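Side-chain contacts in putative isomerase (Sinorhizobium meliloti, PDB 2PPG), which belongs to the enolase superfamily, joining an enolase-type N-terminal domain to a TIM-barrel-like C-terminal domain, its own chemistry not being established: residues E206-G209 / P210-I214; P191-D194 / D195-K199. All coordinates share one frame; numbering follows the deposited sequence.

Interaction 1: residues E206-G209 / P210-I214; sequences ERLG and PAVRI
Leu208 and Val212 meet across the turn that takes the chain from the end of helix 197-208 into strand 213-217, the helix-to-strand return of a beta-alpha-beta unit in the barrel domain. One methyl of each does the touching: CD1 of Leu208 lies 4.1 Å from CG1 of Val212, and the two side chains approach at a slant. Leu208 gets there because CG sits beside the backbone N and anti to the carbonyl carbon (chi1 -54°), which swings its branch toward Val212. Both residues are buried, and both also touch Phe186 of strand 185-189; Leu208 rests on Ala175 of helix 168-180 as well, while Val212 packs on Gln179 of the same helix.

The backbone bend makes this meeting possible. Gly209 is the first residue to leave the helical conformation, and its positive phi of 100° is one that glycine adopts easily. Pro210 follows it and has no N-H to offer; its CD lies 2.9 Å from Gly209 CA, as expected of a trans peptide. No hydrogen bond joins 206-209 directly to 210-214: Gly209 O is 4.0 Å from Val212 N.

Side chains reach the carbonyls instead. Arg205 NH1, from the last turn of the helix, is hydrogen-bonded to both Gly209 O and Val212 O, and Gln179 NE2 serves Leu208 O. A single guanidinium nitrogen thus ties the start of the turn to its end. A positive charge near the C-terminal end of a helix would probably be favourable as well. The turn therefore combines one methyl-to-methyl contact, Leu208 with Val212, with side-chain donors to its carbonyls.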
# COMPACT_ATOMS: atom_id res chain seq x y z
N GLU A 206 -36.93 17.87 14.41
CA GLU A 206 -38.31 18.32 14.34
C GLU A 206 -38.46 19.60 15.12
O GLU A 206 -38.96 20.59 14.59
CB GLU A 206 -39.28 17.25 14.86
CG GLU A 206 -40.76 17.62 14.71
CD GLU A 206 -41.18 17.81 13.25
OE1 GLU A 206 -40.31 17.66 12.36
OE2 GLU A 206 -42.38 18.11 12.99
N ARG A 207 -37.99 19.59 16.36
CA ARG A 207 -38.14 20.73 17.25
C ARG A 207 -37.38 21.98 16.80
O ARG A 207 -37.85 23.09 17.00
CB ARG A 207 -37.74 20.35 18.68
CG ARG A 207 -38.06 21.42 19.73
CD ARG A 207 -39.54 21.72 19.79
NE ARG A 207 -39.86 22.93 20.55
CZ ARG A 207 -39.70 24.17 20.08
NH1 ARG A 207 -39.21 24.35 18.87
NH2 ARG A 207 -40.01 25.22 20.83
N LEU A 208 -36.21 21.80 16.19
CA LEU A 208 -35.34 22.95 15.92
C LEU A 208 -35.36 23.51 14.50
O LEU A 208 -34.95 24.65 14.27
CB LEU A 208 -33.90 22.63 16.34
CG LEU A 208 -33.71 22.15 17.78
CD1 LEU A 208 -32.24 21.99 18.12
CD2 LEU A 208 -34.37 23.12 18.73
N GLY A 209 -35.82 22.73 13.53
CA GLY A 209 -35.91 23.21 12.16
C GLY A 209 -34.75 22.73 11.31
O GLY A 209 -33.78 22.17 11.82
N PRO A 210 -34.83 22.97 9.99
CA PRO A 210 -33.88 22.44 9.01
C PRO A 210 -32.47 23.09 8.99
O PRO A 210 -31.54 22.46 8.48
CB PRO A 210 -34.58 22.68 7.66
CG PRO A 210 -35.97 23.17 8.01
CD PRO A 210 -35.89 23.77 9.36
N ALA A 211 -32.33 24.31 9.51
CA ALA A 211 -31.07 25.08 9.35
C ALA A 211 -30.00 24.78 10.42
O ALA A 211 -28.81 24.94 10.17
CB ALA A 211 -31.37 26.60 9.31
N VAL A 212 -30.44 24.36 11.59
CA VAL A 212 -29.57 24.15 12.75
C VAL A 212 -28.64 22.93 12.62
O VAL A 212 -29.00 21.92 11.99
CB VAL A 212 -30.45 24.04 14.00
CG1 VAL A 212 -29.93 23.01 14.95
CG2 VAL A 212 -30.59 25.40 14.67
N ARG A 213 -27.44 23.03 13.20
CA ARG A 213 -26.47 21.93 13.17
C ARG A 213 -26.57 21.10 14.44
O ARG A 213 -26.69 21.63 15.55
CB ARG A 213 -25.04 22.43 12.99
CG ARG A 213 -24.79 23.12 11.67
CD ARG A 213 -23.32 23.46 11.48
NE ARG A 213 -22.83 24.34 12.54
CZ ARG A 213 -21.58 24.81 12.61
NH1 ARG A 213 -20.70 24.48 11.69
NH2 ARG A 213 -21.22 25.60 13.61
N ILE A 214 -26.54 19.78 14.25
CA ILE A 214 -26.78 18.83 15.34
C ILE A 214 -25.81 17.66 15.23
O ILE A 214 -25.85 16.85 14.29
CB ILE A 214 -28.23 18.27 15.30
CG1 ILE A 214 -29.26 19.39 15.40
CG2 ILE A 214 -28.45 17.33 16.46
CD1 ILE A 214 -30.67 18.94 15.10

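Interaction 2: residues P191-D194 / D195-K199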
# COMPACT_ATOMS: atom_id res chain seq x y z
N PRO A 191 -25.10 8.36 25.62
CA PRO A 191 -25.46 7.80 26.94
C PRO A 191 -26.75 8.36 27.56
O PRO A 191 -27.15 7.93 28.64
CB PRO A 191 -24.27 8.20 27.83
CG PRO A 191 -23.14 8.33 26.90
CD PRO A 191 -23.72 8.89 25.63
N VAL A 192 -27.38 9.31 26.88
CA VAL A 192 -28.56 9.96 27.42
C VAL A 192 -29.77 9.65 26.55
O VAL A 192 -30.91 9.75 27.00
CB VAL A 192 -28.33 11.49 27.57
CG1 VAL A 192 -29.61 12.29 27.40
CG2 VAL A 192 -27.66 11.81 28.91
N ALA A 193 -29.51 9.24 25.31
CA ALA A 193 -30.57 8.98 24.34
C ALA A 193 -31.33 7.70 24.67
O ALA A 193 -31.08 6.64 24.09
CB ALA A 193 -29.99 8.91 22.93
N ASP A 194 -32.28 7.82 25.59
CA ASP A 194 -33.02 6.67 26.12
C ASP A 194 -33.74 5.87 25.05
O ASP A 194 -33.69 4.65 25.05
CB ASP A 194 -34.02 7.12 27.19
CG ASP A 194 -33.35 7.91 28.30
OD1 ASP A 194 -32.39 7.40 28.91
OD2 ASP A 194 -33.80 9.06 28.55
N ASP A 195 -34.41 6.58 24.13
CA ASP A 195 -35.18 5.93 23.07
C ASP A 195 -34.31 5.49 21.88
O ASP A 195 -34.83 5.02 20.87
CB ASP A 195 -36.29 6.87 22.57
CG ASP A 195 -37.20 7.38 23.69
OD1 ASP A 195 -38.28 7.92 23.37
OD2 ASP A 195 -36.83 7.26 24.88
N GLY A 196 -32.99 5.64 22.01
CA GLY A 196 -32.06 5.36 20.92
C GLY A 196 -31.77 6.60 20.09
O GLY A 196 -32.70 7.34 19.73
N VAL A 197 -30.50 6.83 19.78
CA VAL A 197 -30.05 8.05 19.06
C VAL A 197 -30.87 8.44 17.82
O VAL A 197 -31.02 9.64 17.53
CB VAL A 197 -28.53 8.01 18.69
CG1 VAL A 197 -27.66 7.98 19.94
CG2 VAL A 197 -28.21 6.85 17.75
N ALA A 198 -31.39 7.46 17.08
CA ALA A 198 -32.18 7.74 15.88
C ALA A 198 -33.41 8.59 16.20
O ALA A 198 -33.71 9.57 15.51
CB ALA A 198 -32.59 6.45 15.18
N LYS A 199 -34.12 8.21 17.26
CA LYS A 199 -35.33 8.91 17.66
C LYS A 199 -34.97 10.27 18.23
O LYS A 199 -35.77 11.21 18.17
CB LYS A 199 -36.13 8.09 18.69
CG LYS A 199 -36.82 6.84 18.14
CD LYS A 199 -37.62 6.14 19.25
CE LYS A 199 -37.62 4.60 19.11
NZ LYS A 199 -38.75 4.11 18.28
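Ala193 and Gly196 close a type I beta turn just ahead of helix 197-208, in the loop that leads from strand 185-189 into that helix of the barrel domain. Gly196 N donates to Ala193 O at 3.0 Å with an N-H...O angle of 152°; the donor stands above the carbonyl plane, 58° out of it. Ala193 is also the centre of an inverse gamma turn, marked by a weak bond from Asp194 N to Val192 O. Gly196 then acts as N-cap of the helix, its carbonyl O accepting from Lys199 N.

Asp195, at the third position of the beta turn, folds its side chain back alongside the preceding residue. Its CB lies 3.7 Å from Asp194 C; from there chi1 of -54° sets CG beside the residue's own backbone N and turns the carboxylate back toward Asp194. At the tip, OD2 is 3.4 Å from Asp194 C and 3.6 Å from Asp194 CB, a van der Waals approach, whereas OD1 forms a salt bridge with Arg168 NE. The carboxylate of Asp194 goes elsewhere: OD1 pairs with Arg28 NH2, and OD2 makes a long, weak ion pair with Arg171. Asp194 OD2 and Asp195 OD2 stay 5.1 Å apart, and these arginines probably offset the mutual repulsion of the two acids.

The apolar contact joins Ala193, buried at the start of the turn, to Val197 on the first turn of the helix, which packs further on Leu230 and Met234 of helix 224-234. Ala193 CB lies 3.9 Å from Val197 CG1.

Helix 197-208 carries both contacts. The 191-199 contact comes first along the chain and leads into the helix; the 206-214 contact follows at its far end and hands the chain on to strand 213-217. Their centres are about 17 Å apart and their nearest atoms about 8 Å, so they do not touch. Together they bracket the helix of one beta-alpha-beta unit, between the parallel neighbours 185-189 and 213-217. In barrels of this kind the strand-to-helix loops, here interaction 2, lie on the active-site side, and the helix-to-strand turns, here interaction 1, on the opposite side.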